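Local coordinates for protein restriction endonuclease S subunits (Thermoanaerobacter tengcongensis, PDB 3OKG) that probably recognises the DNA target sequence as the specificity subunit of a type I restriction-modification methyltransferase, joining M subunits, at residues 80-94 with 109-122. Numbering follows the deposited sequence.
With SO4 (sulfate ion), chain H; SO4 (sulfate ion), chain D.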
loop_
_atom_site.group_PDB
_atom_site.type_symbol
_atom_site.label_atom_id
_atom_site.label_comp_id
_atom_site.label_asym_id
_atom_site.label_seq_id
_atom_site.Cartn_x
_atom_site.Cartn_y
_atom_site.Cartn_z
ATOM N N ARG A 80 15.177 -29.462 13.984
ATOM C CA ARG A 80 15.915 -28.186 14.016
ATOM C C ARG A 80 15.885 -27.485 15.368
ATOM O O ARG A 80 16.545 -26.458 15.576
ATOM C CB ARG A 80 15.345 -27.231 12.963
ATOM C CG ARG A 80 15.731 -27.591 11.542
ATOM C CD ARG A 80 14.991 -26.685 10.574
ATOM N NE ARG A 80 15.383 -26.958 9.204
ATOM C CZ ARG A 80 14.867 -26.331 8.154
ATOM N NH1 ARG A 80 13.945 -25.390 8.336
ATOM N NH2 ARG A 80 15.270 -26.643 6.927
ATOM N N ALA A 81 15.100 -28.011 16.292
ATOM C CA ALA A 81 14.949 -27.341 17.563
ATOM C C ALA A 81 16.132 -27.645 18.477
ATOM O O ALA A 81 16.050 -28.524 19.325
ATOM C CB ALA A 81 13.597 -27.708 18.231
ATOM N N ARG A 82 17.243 -26.921 18.311
ATOM C CA ARG A 82 18.447 -27.296 19.049
ATOM C C ARG A 82 19.278 -26.150 19.624
ATOM O O ARG A 82 20.183 -26.399 20.418
ATOM C CB ARG A 82 19.349 -28.206 18.199
ATOM C CG ARG A 82 18.699 -29.525 17.792
ATOM C CD ARG A 82 18.605 -30.546 18.932
ATOM N NE ARG A 82 18.153 -31.838 18.410
ATOM C CZ ARG A 82 16.894 -32.134 18.090
ATOM N NH1 ARG A 82 15.914 -31.241 18.258
ATOM N NH2 ARG A 82 16.612 -33.337 17.601
ATOM N N LYS A 83 18.991 -24.908 19.242
ATOM C CA LYS A 83 19.843 -23.797 19.710
ATOM C C LYS A 83 19.206 -23.125 20.900
ATOM O O LYS A 83 18.060 -22.705 20.820
ATOM C CB LYS A 83 20.092 -22.770 18.588
ATOM C CG LYS A 83 21.042 -23.284 17.507
ATOM C CD LYS A 83 21.312 -22.240 16.419
ATOM C CE LYS A 83 22.395 -22.765 15.450
ATOM N NZ LYS A 83 22.722 -21.772 14.393
ATOM N N VAL A 84 19.962 -23.015 21.997
ATOM C CA VAL A 84 19.440 -22.450 23.228
ATOM C C VAL A 84 19.498 -20.938 23.107
ATOM O O VAL A 84 20.526 -20.390 22.744
ATOM C CB VAL A 84 20.297 -22.856 24.430
ATOM C CG1 VAL A 84 19.895 -22.071 25.656
ATOM C CG2 VAL A 84 20.200 -24.353 24.682
ATOM N N ILE A 85 18.384 -20.264 23.350
ATOM C CA ILE A 85 18.426 -18.807 23.322
ATOM C C ILE A 85 18.368 -18.225 24.722
ATOM O O ILE A 85 17.828 -18.837 25.660
ATOM C CB ILE A 85 17.313 -18.205 22.456
ATOM C CG1 ILE A 85 15.929 -18.699 22.921
ATOM C CG2 ILE A 85 17.552 -18.595 21.007
ATOM C CD1 ILE A 85 14.735 -18.173 22.079
ATOM N N ARG A 86 18.905 -17.023 24.848
ATOM C CA ARG A 86 18.933 -16.317 26.132
ATOM C C ARG A 86 18.366 -14.916 25.964
ATOM O O ARG A 86 18.401 -14.340 24.871
ATOM C CB ARG A 86 20.368 -16.234 26.664
ATOM C CG ARG A 86 21.017 -17.599 26.958
ATOM C CD ARG A 86 20.420 -18.223 28.219
ATOM N NE ARG A 86 20.946 -19.567 28.431
ATOM C CZ ARG A 86 20.454 -20.443 29.303
ATOM N NH1 ARG A 86 19.409 -20.124 30.063
ATOM N NH2 ARG A 86 21.010 -21.645 29.412
ATOM N N SER A 87 17.819 -14.372 27.048
ATOM C CA SER A 87 17.296 -13.024 27.011
ATOM C C SER A 87 18.306 -12.078 26.362
ATOM O O SER A 87 19.473 -12.046 26.751
ATOM C CB SER A 87 17.040 -12.541 28.452
ATOM O OG SER A 87 16.395 -11.287 28.417
ATOM N N GLY A 88 17.854 -11.281 25.403
ATOM C CA GLY A 88 18.745 -10.321 24.782
ATOM C C GLY A 88 19.473 -10.835 23.554
ATOM O O GLY A 88 20.151 -10.056 22.873
ATOM N N ASP A 89 19.366 -12.133 23.252
ATOM C CA ASP A 89 20.018 -12.623 22.033
ATOM C C ASP A 89 19.311 -11.971 20.846
ATOM O O ASP A 89 18.124 -11.677 20.918
ATOM C CB ASP A 89 19.866 -14.140 21.844
ATOM C CG ASP A 89 20.783 -14.953 22.748
ATOM O OD1 ASP A 89 21.705 -14.387 23.360
ATOM O OD2 ASP A 89 20.567 -16.171 22.844
ATOM N N VAL A 90 20.032 -11.791 19.748
ATOM C CA VAL A 90 19.405 -11.498 18.479
ATOM C C VAL A 90 19.410 -12.781 17.681
ATOM O O VAL A 90 20.444 -13.447 17.587
ATOM C CB VAL A 90 20.179 -10.380 17.737
ATOM C CG1 VAL A 90 19.631 -10.194 16.305
ATOM C CG2 VAL A 90 20.093 -9.065 18.540
ATOM N N ILE A 91 18.275 -13.148 17.089
ATOM C CA ILE A 91 18.276 -14.305 16.202
ATOM C C ILE A 91 18.060 -13.824 14.780
ATOM O O ILE A 91 17.201 -13.008 14.514
ATOM C CB ILE A 91 17.213 -15.352 16.611
ATOM C CG1 ILE A 91 15.848 -14.671 16.770
ATOM C CG2 ILE A 91 17.574 -15.928 17.976
ATOM C CD1 ILE A 91 14.678 -15.683 16.994
ATOM N N PHE A 92 18.852 -14.355 13.863
ATOM C CA PHE A 92 18.948 -13.814 12.509
ATOM C C PHE A 92 18.840 -14.995 11.531
ATOM O O PHE A 92 19.720 -15.852 11.509
ATOM C CB PHE A 92 20.342 -13.167 12.383
ATOM C CG PHE A 92 20.624 -12.586 11.023
ATOM C CD1 PHE A 92 20.532 -11.221 10.808
ATOM C CD2 PHE A 92 21.010 -13.417 9.965
ATOM C CE1 PHE A 92 20.803 -10.684 9.564
ATOM C CE2 PHE A 92 21.282 -12.886 8.722
ATOM C CZ PHE A 92 21.177 -11.517 8.516
ATOM N N ALA A 93 17.744 -15.092 10.790
ATOM C CA ALA A 93 17.556 -16.267 9.927
ATOM C C ALA A 93 18.619 -16.259 8.836
ATOM O O ALA A 93 18.848 -15.224 8.212
ATOM C CB ALA A 93 16.172 -16.261 9.308
ATOM N N THR A 94 19.279 -17.400 8.618
ATOM C CA THR A 94 20.288 -17.478 7.569
ATOM C C THR A 94 19.674 -17.821 6.206
ATOM O O THR A 94 20.287 -17.579 5.193
ATOM C CB THR A 94 21.424 -18.433 7.921
ATOM O OG1 THR A 94 20.891 -19.720 8.293
ATOM C CG2 THR A 94 22.224 -17.853 9.079
ATOM N N LEU A 109 11.575 -15.590 27.239
ATOM C CA LEU A 109 12.045 -16.719 26.425
ATOM C C LEU A 109 13.471 -17.185 26.782
ATOM O O LEU A 109 14.065 -17.996 26.074
ATOM C CB LEU A 109 11.959 -16.363 24.927
ATOM C CG LEU A 109 10.538 -16.296 24.394
ATOM C CD1 LEU A 109 10.473 -15.992 22.889
ATOM C CD2 LEU A 109 9.847 -17.617 24.709
ATOM N N ASP A 110 14.017 -16.684 27.880
ATOM C CA ASP A 110 15.337 -17.122 28.319
ATOM C C ASP A 110 15.404 -18.631 28.533
ATOM O O ASP A 110 14.554 -19.212 29.210
ATOM C CB ASP A 110 15.751 -16.408 29.616
ATOM C CG ASP A 110 17.231 -16.590 29.923
ATOM O OD1 ASP A 110 18.075 -15.970 29.246
ATOM O OD2 ASP A 110 17.561 -17.376 30.830
ATOM N N GLY A 111 16.406 -19.262 27.944
ATOM C CA GLY A 111 16.631 -20.677 28.133
ATOM C C GLY A 111 15.745 -21.536 27.268
ATOM O O GLY A 111 15.747 -22.763 27.396
ATOM N N GLN A 112 14.980 -20.905 26.386
ATOM C CA GLN A 112 14.158 -21.651 25.443
ATOM C C GLN A 112 14.959 -21.982 24.170
ATOM O O GLN A 112 16.179 -21.926 24.189
ATOM C CB GLN A 112 12.844 -20.915 25.177
ATOM C CG GLN A 112 12.118 -20.575 26.494
ATOM C CD GLN A 112 11.908 -21.814 27.390
ATOM O OE1 GLN A 112 11.975 -21.735 28.629
ATOM N NE2 GLN A 112 11.677 -22.951 26.764
ATOM N N ILE A 113 14.278 -22.371 23.098
ATOM C CA ILE A 113 14.945 -22.979 21.947
ATOM C C ILE A 113 14.537 -22.286 20.639
ATOM O O ILE A 113 13.360 -21.990 20.431
ATOM C CB ILE A 113 14.573 -24.474 21.832
ATOM C CG1 ILE A 113 15.004 -25.230 23.099
ATOM C CG2 ILE A 113 15.172 -25.106 20.585
ATOM C CD1 ILE A 113 16.510 -25.283 23.305
ATOM N N CYS A 114 15.505 -22.039 19.758
ATOM C CA CYS A 114 15.178 -21.621 18.408
ATOM C C CYS A 114 15.771 -22.565 17.378
ATOM O O CYS A 114 16.654 -23.381 17.680
ATOM C CB CYS A 114 15.629 -20.181 18.112
ATOM S SG CYS A 114 17.454 -19.997 17.865
ATOM N N SER A 115 15.262 -22.438 16.165
ATOM C CA SER A 115 15.659 -23.267 15.032
ATOM C C SER A 115 17.155 -23.106 14.761
ATOM O O SER A 115 17.710 -22.021 14.939
ATOM C CB SER A 115 14.878 -22.845 13.781
ATOM O OG SER A 115 15.321 -23.543 12.623
ATOM N N THR A 116 17.804 -24.189 14.341
ATOM C CA THR A 116 19.190 -24.099 13.850
ATOM C C THR A 116 19.274 -23.197 12.613
ATOM O O THR A 116 20.364 -22.811 12.187
ATOM C CB THR A 116 19.721 -25.487 13.449
ATOM O OG1 THR A 116 18.760 -26.105 12.587
ATOM C CG2 THR A 116 19.952 -26.353 14.686
ATOM N N GLY A 117 18.128 -22.907 12.011
ATOM C CA GLY A 117 18.075 -21.961 10.905
ATOM C C GLY A 117 18.359 -20.506 11.282
ATOM O O GLY A 117 18.466 -19.646 10.395
ATOM N N PHE A 118 18.450 -20.214 12.584
ATOM C CA PHE A 118 18.870 -18.880 13.034
ATOM C C PHE A 118 20.306 -18.853 13.466
ATOM O O PHE A 118 20.775 -19.716 14.222
ATOM C CB PHE A 118 18.068 -18.400 14.256
ATOM C CG PHE A 118 16.601 -18.151 13.995
ATOM C CD1 PHE A 118 16.181 -16.970 13.386
ATOM C CD2 PHE A 118 15.636 -19.056 14.433
ATOM C CE1 PHE A 118 14.813 -16.707 13.162
ATOM C CE2 PHE A 118 14.257 -18.799 14.229
ATOM C CZ PHE A 118 13.842 -17.617 13.600
ATOM N N CYS A 119 21.003 -17.804 13.060
ATOM C CA CYS A 119 22.272 -17.476 13.688
ATOM C C CYS A 119 21.992 -16.763 15.019
ATOM O O CYS A 119 21.254 -15.771 15.046
ATOM C CB CYS A 119 23.069 -16.542 12.765
ATOM S SG CYS A 119 24.592 -15.946 13.497
ATOM N N VAL A 120 22.595 -17.239 16.107
ATOM C CA VAL A 120 22.305 -16.664 17.444
ATOM C C VAL A 120 23.420 -15.675 17.809
ATOM O O VAL A 120 24.568 -16.043 17.912
ATOM C CB VAL A 120 22.139 -17.751 18.548
ATOM C CG1 VAL A 120 21.882 -17.091 19.903
ATOM C CG2 VAL A 120 20.928 -18.680 18.239
ATOM N N ILE A 121 23.051 -14.412 17.954
ATOM C CA ILE A 121 23.985 -13.322 18.126
ATOM C C ILE A 121 23.812 -12.799 19.548
ATOM O O ILE A 121 22.868 -12.054 19.826
ATOM C CB ILE A 121 23.649 -12.205 17.092
ATOM C CG1 ILE A 121 24.003 -12.681 15.670
ATOM C CG2 ILE A 121 24.326 -10.897 17.456
ATOM C CD1 ILE A 121 23.187 -11.943 14.556
ATOM N N ARG A 122 24.727 -13.206 20.431
ATOM C CA ARG A 122 24.668 -12.918 21.857
ATOM C C ARG A 122 25.657 -11.841 22.233
ATOM O O ARG A 122 26.874 -12.075 22.187
ATOM C CB ARG A 122 24.971 -14.200 22.644
ATOM C CG ARG A 122 24.875 -14.054 24.180
ATOM C CD ARG A 122 24.757 -15.436 24.845
ATOM N NE ARG A 122 23.575 -16.138 24.323
ATOM C CZ ARG A 122 23.397 -17.454 24.374
ATOM N NH1 ARG A 122 24.315 -18.233 24.951
ATOM N NH2 ARG A 122 22.302 -17.991 23.855
HETATM S S SO4 H . 24.419 -21.001 27.533
HETATM O O1 SO4 H . 24.967 -21.922 28.529
HETATM O O2 SO4 H . 23.978 -19.782 28.211
HETATM O O3 SO4 H . 25.455 -20.674 26.546
HETATM O O4 SO4 H . 23.275 -21.619 26.858
HETATM S S SO4 D . 12.535 -23.027 10.399
HETATM O O1 SO4 D . 13.422 -24.102 10.807
HETATM O O2 SO4 D . 12.700 -21.905 11.329
HETATM O O3 SO4 D . 12.917 -22.549 9.073
HETATM O O4 SO4 D . 11.161 -23.486 10.410
HETATM O O HOH W 1 24.095 -19.577 16.143
HETATM O O HOH W 2 23.346 -23.402 11.846
HETATM O O HOH W 3 23.378 -20.787 24.368
HETATM O O HOH W 4 22.584 -9.855 21.563
HETATM O O HOH W 5 21.793 -20.873 10.741
#
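I91 lays its CD1 over the centre of the F118 ring, 3.9 Å from the centroid, a CH-pi contact on the tightly packed side of this pairing. With CG1 between the backbone N and the carbonyl carbon (chi1 51°), I91 carries CD1 over the ring and leaves CG2 beside C114 SG; I85 CG2 comes against that sulfur at 3.4 Å. Strands 90-93 and 118-121 run antiparallel, V90 N bonding I121 O almost straight at 177°. K83, its chain extended beyond CG, reaches over T116 to give NZ to F118 O at 2.8 Å, with D161 as its charged partner. The other end is polar, and tight only at its inner part: R122 holds D89 side-on, NE to OD1 and NH2 to OD2, both 2.7 Å on syn lone pairs in nearly coplanar groups, while R86 N meets OD2 from above the carboxylate. R86 CG lies over one guanidinium face of R122. Toward solvent it loosens: exposed R86 reaches D110 OD2 from NH1 by a weak 3.4 Å salt bridge, and a sulfate is held only weakly by both arginines. A leucine in place of R122 would probably leave the D89 carboxylate without its charged mate and freer to turn. Each segment gives one strand to a mixed sheet and one to an antiparallel sheet, linking two small sheets of the target recognition domain.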